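Local structure of charybdin (2B7U) at residues A[21-24]-A[25-28]; A[161-164]-A[165-169]; A[83-87]-A[88-92]. The protein is a plant ribosome-inactivating protein, a single chain in which a mixed beta sheet packs against a set of helices. All blocks are in the same frame, centred on the assembly; numbering follows the deposited sequence.

Contact 1 (A[21-24]-A[25-28]); sequences GQTY and TDFI
Gly21 and Thr25 are joined by two hydrogen bonds in the first turn of helix 21-35. Gly21 O accepts the backbone amide of Thr25, with Thr25 N 3.0 Å from Gly21 O, and also the hydroxyl of the same residue, with Thr25 OG1 2.9 Å from Gly21 O. The two donors come from opposite faces of the carbonyl plane. The hydroxyl lies anti to its own carbonyl carbon (chi1 -65°), which turns it back onto the preceding turn, and the bond then fixes its rotation. The backbone ladder goes on with Asp26 N bonded to Gln22 O (2.9 Å), Phe27 N to Thr23 O and Ile28 N to Tyr24 O. The exposed carboxylate of Asp26 folds back over the same turn, but its OD2 meets Gln22 O at 3.2 Å as one acceptor facing another.

The apolar contact is between Tyr24 and Ile28, which run side by side in the same direction. Ile28 CG1 stands 4.1 Å from the centroid of the Tyr24 ring, over one face and displaced toward CE1 and CZ, a CH-pi contact. The phenol hydroxyl is hydrogen-bonded to Met164 O of helix 151-170, while Phe27 packs on Val12 and Leu14. Thr23 OG1 accepts Thr20 N, one half of a capping box, consistent with Thr20 as N-cap; this is the first turn of an amphipathic helix whose Tyr24-Ile28 flank faces helix 151-170.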
loop_
_atom_site.group_PDB
_atom_site.type_symbol
_atom_site.label_atom_id
_atom_site.label_comp_id
_atom_site.label_asym_id
_atom_site.label_seq_id
_atom_site.Cartn_x
_atom_site.Cartn_y
_atom_site.Cartn_z
ATOM N N GLY A 21 -11.060 7.868 -13.550
ATOM C CA GLY A 21 -10.670 6.450 -13.541
ATOM C C GLY A 21 -9.386 6.235 -14.307
ATOM O O GLY A 21 -8.470 5.544 -13.836
ATOM N N GLN A 22 -9.299 6.861 -15.478
ATOM C CA GLN A 22 -8.139 6.714 -16.341
ATOM C C GLN A 22 -6.885 7.348 -15.753
ATOM O O GLN A 22 -5.814 6.728 -15.750
ATOM C CB GLN A 22 -8.425 7.305 -17.729
ATOM C CG GLN A 22 -9.158 6.376 -18.685
ATOM C CD GLN A 22 -10.277 5.586 -18.042
ATOM O OE1 GLN A 22 -11.228 6.163 -17.522
ATOM N NE2 GLN A 22 -10.186 4.252 -18.106
ATOM N N THR A 23 -6.994 8.564 -15.218
ATOM C CA THR A 23 -5.783 9.214 -14.686
ATOM C C THR A 23 -5.312 8.602 -13.347
ATOM O O THR A 23 -4.126 8.609 -13.042
ATOM C CB THR A 23 -5.936 10.724 -14.584
ATOM O OG1 THR A 23 -7.019 11.047 -13.707
ATOM C CG2 THR A 23 -6.183 11.301 -15.969
ATOM N N TYR A 24 -6.247 8.081 -12.569
ATOM C CA TYR A 24 -5.908 7.309 -11.370
ATOM C C TYR A 24 -5.164 6.040 -11.800
ATOM O O TYR A 24 -4.114 5.735 -11.237
ATOM C CB TYR A 24 -7.183 6.951 -10.634
ATOM C CG TYR A 24 -7.015 5.931 -9.533
ATOM C CD1 TYR A 24 -6.473 6.295 -8.294
ATOM C CD2 TYR A 24 -7.444 4.637 -9.700
ATOM C CE1 TYR A 24 -6.329 5.367 -7.273
ATOM C CE2 TYR A 24 -7.314 3.700 -8.670
ATOM C CZ TYR A 24 -6.787 4.077 -7.466
ATOM O OH TYR A 24 -6.686 3.098 -6.514
ATOM N N THR A 25 -5.692 5.307 -12.775
ATOM C CA THR A 25 -5.020 4.103 -13.250
ATOM C C THR A 25 -3.604 4.406 -13.743
ATOM O O THR A 25 -2.651 3.665 -13.449
ATOM C CB THR A 25 -5.860 3.438 -14.330
ATOM O OG1 THR A 25 -7.096 2.994 -13.744
ATOM C CG2 THR A 25 -5.110 2.256 -14.930
ATOM N N ASP A 26 -3.463 5.478 -14.523
ATOM C CA ASP A 26 -2.160 5.921 -15.010
ATOM C C ASP A 26 -1.201 6.172 -13.842
ATOM O O ASP A 26 -0.036 5.796 -13.864
ATOM C CB ASP A 26 -2.253 7.224 -15.831
ATOM C CG ASP A 26 -3.100 7.115 -17.117
ATOM O OD1 ASP A 26 -3.537 8.196 -17.592
ATOM O OD2 ASP A 26 -3.298 6.008 -17.668
ATOM N N PHE A 27 -1.698 6.835 -12.808
ATOM C CA PHE A 27 -0.869 7.147 -11.659
ATOM C C PHE A 27 -0.365 5.889 -10.958
ATOM O O PHE A 27 0.801 5.780 -10.612
ATOM C CB PHE A 27 -1.652 8.021 -10.676
ATOM C CG PHE A 27 -0.835 8.481 -9.519
ATOM C CD1 PHE A 27 -0.022 9.600 -9.612
ATOM C CD2 PHE A 27 -0.880 7.794 -8.320
ATOM C CE1 PHE A 27 0.741 10.006 -8.541
ATOM C CE2 PHE A 27 -0.141 8.212 -7.244
ATOM C CZ PHE A 27 0.677 9.322 -7.358
ATOM N N ILE A 28 -1.260 4.938 -10.762
ATOM C CA ILE A 28 -0.882 3.693 -10.080
ATOM C C ILE A 28 0.142 2.915 -10.915
ATOM O O ILE A 28 1.128 2.396 -10.375
ATOM C CB ILE A 28 -2.126 2.833 -9.754
ATOM C CG1 ILE A 28 -3.043 3.535 -8.736
ATOM C CG2 ILE A 28 -1.711 1.444 -9.243
ATOM C CD1 ILE A 28 -2.440 3.825 -7.407
#

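Contact 2 (A[161-164]-A[165-169]); sequences VSQM and FCEAT
Phe165 carries its CG anti to the carbonyl carbon (chi1 -66°), which swings the ring back toward Val161; CD2 of Phe165 comes to 4.2 Å from Val161 CG1, and Val161 O lies in the ring plane at the edge. Gln163 and Glu167 have the same first torsion and are both bent at chi2, so their chains slant across each other one turn apart. Gln163 OE1 rests 3.7 Å from Glu167 CG, and the amide and carboxylate planes are 27° apart. The polar ends are held elsewhere: Gln163 NE2 by Glu199, Glu167 OE2 by Tyr117 and Arg170.

The backbone departs from regular alpha geometry here. Ser162 O takes Glu167 N, five residues on, at 2.9 Å, and only weakly Cys166 N. Likewise Ala168 N bonds to Gln163 O at 3.2 Å. Ala168 CB packs against Met164 O, the carbonyl passed over by this shift and taken up by Tyr24 instead. Regular bonding resumes at Phe165 O, which is gripped from opposite faces by Thr169 N and by Thr169 OG1, the hydroxyl lying 2.6 Å from Phe165 O.

A wide turn of this kind is a pi bulge, set in the buried central helix of the ribosome-inactivating fold. Glu167 to Arg170 match the Glu-Ala-Xxx-Arg signature of the family, which in relatives lines the active-site cleft.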
loop_
_atom_site.group_PDB
_atom_site.type_symbol
_atom_site.label_atom_id
_atom_site.label_comp_id
_atom_site.label_asym_id
_atom_site.label_seq_id
_atom_site.Cartn_x
_atom_site.Cartn_y
_atom_site.Cartn_z
ATOM N N VAL A 161 -6.259 6.410 2.249
ATOM C CA VAL A 161 -5.030 6.527 1.487
ATOM C C VAL A 161 -4.329 5.165 1.317
ATOM O O VAL A 161 -3.898 4.789 0.213
ATOM C CB VAL A 161 -4.086 7.539 2.137
ATOM C CG1 VAL A 161 -2.708 7.464 1.497
ATOM C CG2 VAL A 161 -4.686 8.945 2.073
ATOM N N SER A 162 -4.235 4.396 2.385
ATOM C CA SER A 162 -3.611 3.071 2.308
ATOM C C SER A 162 -4.332 2.181 1.301
ATOM O O SER A 162 -3.674 1.482 0.516
ATOM C CB SER A 162 -3.587 2.413 3.678
ATOM O OG SER A 162 -2.834 1.205 3.630
ATOM N N GLN A 163 -5.665 2.159 1.324
ATOM C CA GLN A 163 -6.417 1.314 0.417
ATOM C C GLN A 163 -6.251 1.781 -1.017
ATOM O O GLN A 163 -5.925 1.001 -1.919
ATOM C CB GLN A 163 -7.882 1.264 0.798
ATOM C CG GLN A 163 -8.170 0.523 2.079
ATOM C CD GLN A 163 -8.011 -0.961 1.915
ATOM O OE1 GLN A 163 -8.194 -1.496 0.821
ATOM N NE2 GLN A 163 -7.629 -1.650 3.000
ATOM N N MET A 164 -6.447 3.067 -1.249
ATOM C CA MET A 164 -6.473 3.542 -2.621
ATOM C C MET A 164 -5.129 3.716 -3.286
ATOM O O MET A 164 -5.064 3.814 -4.520
ATOM C CB MET A 164 -7.293 4.842 -2.709
ATOM C CG MET A 164 -8.697 4.637 -2.256
ATOM S SD MET A 164 -9.784 6.090 -2.440
ATOM C CE MET A 164 -10.063 6.080 -4.210
ATOM N N PHE A 165 -4.050 3.744 -2.505
ATOM C CA PHE A 165 -2.707 3.826 -3.094
ATOM C C PHE A 165 -1.900 2.575 -2.816
ATOM O O PHE A 165 -1.433 1.941 -3.759
ATOM C CB PHE A 165 -2.043 5.134 -2.698
ATOM C CG PHE A 165 -2.760 6.304 -3.284
ATOM C CD1 PHE A 165 -2.542 6.649 -4.603
ATOM C CD2 PHE A 165 -3.736 6.963 -2.581
ATOM C CE1 PHE A 165 -3.236 7.674 -5.208
ATOM C CE2 PHE A 165 -4.458 8.000 -3.179
ATOM C CZ PHE A 165 -4.202 8.363 -4.497
ATOM N N CYS A 166 -1.813 2.152 -1.571
ATOM C CA CYS A 166 -0.964 0.967 -1.278
ATOM C C CYS A 166 -1.604 -0.345 -1.762
ATOM O O CYS A 166 -0.977 -1.117 -2.510
ATOM C CB CYS A 166 -0.601 0.895 0.169
ATOM S SG CYS A 166 0.221 2.444 0.715
ATOM N N GLU A 167 -2.843 -0.611 -1.371
ATOM C CA GLU A 167 -3.450 -1.858 -1.779
ATOM C C GLU A 167 -3.708 -1.881 -3.295
ATOM O O GLU A 167 -3.561 -2.904 -3.954
ATOM C CB GLU A 167 -4.732 -2.125 -1.015
ATOM C CG GLU A 167 -4.598 -2.072 0.492
ATOM C CD GLU A 167 -3.696 -3.117 1.080
ATOM O OE1 GLU A 167 -3.244 -4.031 0.342
ATOM O OE2 GLU A 167 -3.404 -3.029 2.297
ATOM N N ALA A 168 -4.136 -0.754 -3.863
ATOM C CA ALA A 168 -4.309 -0.660 -5.322
ATOM C C ALA A 168 -3.001 -0.911 -6.076
ATOM O O ALA A 168 -2.993 -1.573 -7.118
ATOM C CB ALA A 168 -4.886 0.703 -5.695
ATOM N N THR A 169 -1.884 -0.418 -5.541
ATOM C CA THR A 169 -0.569 -0.646 -6.141
ATOM C C THR A 169 -0.220 -2.139 -6.088
ATOM O O THR A 169 0.229 -2.720 -7.073
ATOM C CB THR A 169 0.483 0.214 -5.442
ATOM O OG1 THR A 169 0.206 1.602 -5.733
ATOM C CG2 THR A 169 1.880 -0.087 -5.889
#

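Contact 3 (A[83-87]-A[88-92]); sequences YQMQG and AGKWL
The beta hairpin of strands 80-84 and 91-93 pairs Tyr83 with Leu92 and Gln84 with Trp91, closing through an exposed turn that includes Gly87 and Gly89. Tyr83 and Leu92 form the hydrogen-bonded pair: Tyr83 N lies 2.9 Å from Leu92 O, and Leu92 N returns an almost straight bond (177°) to Tyr83 O. Beyond the non-hydrogen-bonded pair Gln84-Trp91, Met85 N bonds Lys90 O at 2.9 Å.

On the Gln84-Trp91 side of the sheet, Gln84 CB sits over the centre of the six-membered ring of Trp91, 3.7 Å from its centroid, in a CH-pi contact. On the other side, Tyr83 CG is lodged between its backbone N and carbonyl carbon (chi1 76°), and the ring runs alongside Leu92, with Tyr83 CE2 3.6 Å from Leu92 CB. Met85 crosses the CD2 branch of the same leucine at a slant, its CG 3.8 Å from Leu92 CD2, so this methyl meets both Tyr83 and Met85.

The Tyr83-Leu92 side faces helices: Tyr83 packs on Leu145 and Leu158, and Leu92 on Arg154. Trp91 makes a cation-pi contact with Arg72, from strand 67-74, which flanks strand 80-84, while strand 109-110 lies beyond strand 91-93.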
loop_
_atom_site.group_PDB
_atom_site.type_symbol
_atom_site.label_atom_id
_atom_site.label_comp_id
_atom_site.label_asym_id
_atom_site.label_seq_id
_atom_site.Cartn_x
_atom_site.Cartn_y
_atom_site.Cartn_z
ATOM N N TYR A 83 2.759 10.969 7.969
ATOM C CA TYR A 83 2.230 11.999 7.081
ATOM C C TYR A 83 2.491 13.380 7.674
ATOM O O TYR A 83 2.743 13.534 8.879
ATOM C CB TYR A 83 0.750 11.779 6.793
ATOM C CG TYR A 83 -0.127 12.184 7.941
ATOM C CD1 TYR A 83 -0.697 13.450 8.008
ATOM C CD2 TYR A 83 -0.385 11.294 8.985
ATOM C CE1 TYR A 83 -1.475 13.828 9.103
ATOM C CE2 TYR A 83 -1.173 11.666 10.080
ATOM C CZ TYR A 83 -1.727 12.925 10.113
ATOM O OH TYR A 83 -2.499 13.304 11.192
ATOM N N GLN A 84 2.433 14.373 6.797
ATOM C CA GLN A 84 2.719 15.748 7.179
ATOM C C GLN A 84 1.470 16.622 7.159
ATOM O O GLN A 84 0.752 16.653 6.164
ATOM C CB GLN A 84 3.725 16.351 6.215
ATOM C CG GLN A 84 4.277 17.672 6.709
ATOM C CD GLN A 84 5.360 18.250 5.842
ATOM O OE1 GLN A 84 6.329 18.836 6.358
ATOM N NE2 GLN A 84 5.202 18.137 4.543
ATOM N N MET A 85 1.267 17.374 8.240
ATOM C CA MET A 85 0.205 18.391 8.291
ATOM C C MET A 85 0.633 19.644 7.535
ATOM O O MET A 85 1.825 19.922 7.417
ATOM C CB MET A 85 -0.124 18.736 9.730
ATOM C CG MET A 85 -0.793 17.590 10.469
ATOM S SD MET A 85 -1.202 17.925 12.176
ATOM C CE MET A 85 -2.639 18.994 12.043
ATOM N N GLN A 86 -0.349 20.405 7.040
ATOM C CA GLN A 86 -0.097 21.529 6.138
ATOM C C GLN A 86 0.361 22.808 6.829
ATOM O O GLN A 86 1.221 23.508 6.299
ATOM C CB GLN A 86 -1.345 21.835 5.307
ATOM C CG GLN A 86 -1.162 22.918 4.262
ATOM C CD GLN A 86 -2.240 22.900 3.208
ATOM O OE1 GLN A 86 -3.131 22.060 3.233
ATOM N NE2 GLN A 86 -2.182 23.842 2.290
ATOM N N GLY A 87 -0.205 23.112 7.989
ATOM C CA GLY A 87 0.002 24.404 8.643
ATOM C C GLY A 87 1.451 24.653 8.999
ATOM O O GLY A 87 2.082 25.587 8.487
ATOM N N ALA A 88 1.971 23.837 9.900
ATOM C CA ALA A 88 3.338 23.992 10.381
ATOM C C ALA A 88 4.311 23.004 9.718
ATOM O O ALA A 88 5.525 23.153 9.857
ATOM C CB ALA A 88 3.365 23.842 11.873
ATOM N N GLY A 89 3.792 22.005 8.995
ATOM C CA GLY A 89 4.642 20.961 8.401
ATOM C C GLY A 89 5.030 19.889 9.413
ATOM O O GLY A 89 6.047 19.225 9.248
ATOM N N LYS A 90 4.213 19.732 10.452
ATOM C CA LYS A 90 4.441 18.764 11.517
ATOM C C LYS A 90 4.261 17.362 10.951
ATOM O O LYS A 90 3.278 17.110 10.272
ATOM C CB LYS A 90 3.448 18.980 12.648
ATOM C CG LYS A 90 3.432 17.918 13.721
ATOM C CD LYS A 90 2.337 18.201 14.722
ATOM C CE LYS A 90 2.457 17.360 15.959
ATOM N NZ LYS A 90 1.666 16.124 15.841
ATOM N N TRP A 91 5.224 16.482 11.229
ATOM C CA TRP A 91 5.157 15.068 10.856
ATOM C C TRP A 91 4.578 14.225 11.975
ATOM O O TRP A 91 4.969 14.377 13.138
ATOM C CB TRP A 91 6.548 14.542 10.509
ATOM C CG TRP A 91 6.972 14.948 9.158
ATOM C CD1 TRP A 91 7.766 15.999 8.830
ATOM C CD2 TRP A 91 6.628 14.304 7.922
ATOM N NE1 TRP A 91 7.941 16.052 7.471
ATOM C CE2 TRP A 91 7.250 15.030 6.884
ATOM C CE3 TRP A 91 5.855 13.189 7.587
ATOM C CZ2 TRP A 91 7.128 14.658 5.528
ATOM C CZ3 TRP A 91 5.722 12.842 6.247
ATOM C CH2 TRP A 91 6.351 13.580 5.234
ATOM N N LEU A 92 3.627 13.374 11.608
ATOM C CA LEU A 92 3.057 12.365 12.485
ATOM C C LEU A 92 3.530 11.024 11.980
ATOM O O LEU A 92 3.545 10.803 10.776
ATOM C CB LEU A 92 1.536 12.378 12.417
ATOM C CG LEU A 92 0.754 13.522 13.058
ATOM C CD1 LEU A 92 1.110 13.612 14.525
ATOM C CD2 LEU A 92 0.977 14.820 12.330
#

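How the contacts relate
Contacts 1 and 2 touch directly, their centres 12 Å apart. Tyr24 OH lies 2.7 Å from Met164 O, a probable hydrogen bond that ties the start of helix 21-35 to the irregular turn of helix 151-170. Around it Phe27 CE2 packs 3.7 Å from Phe165 CE1, and Ile28 CD1 lies 3.8 Å from Thr169 OG1. Contact 3 stands apart at the surface, its nearest atoms about 8 Å from contact 2 and about 14 Å from contact 1. Helix 151-170 nevertheless links it to contact 2, because its Arg154 and Leu158 pack under the hairpin while residues 161-169 run through the centre of the molecule.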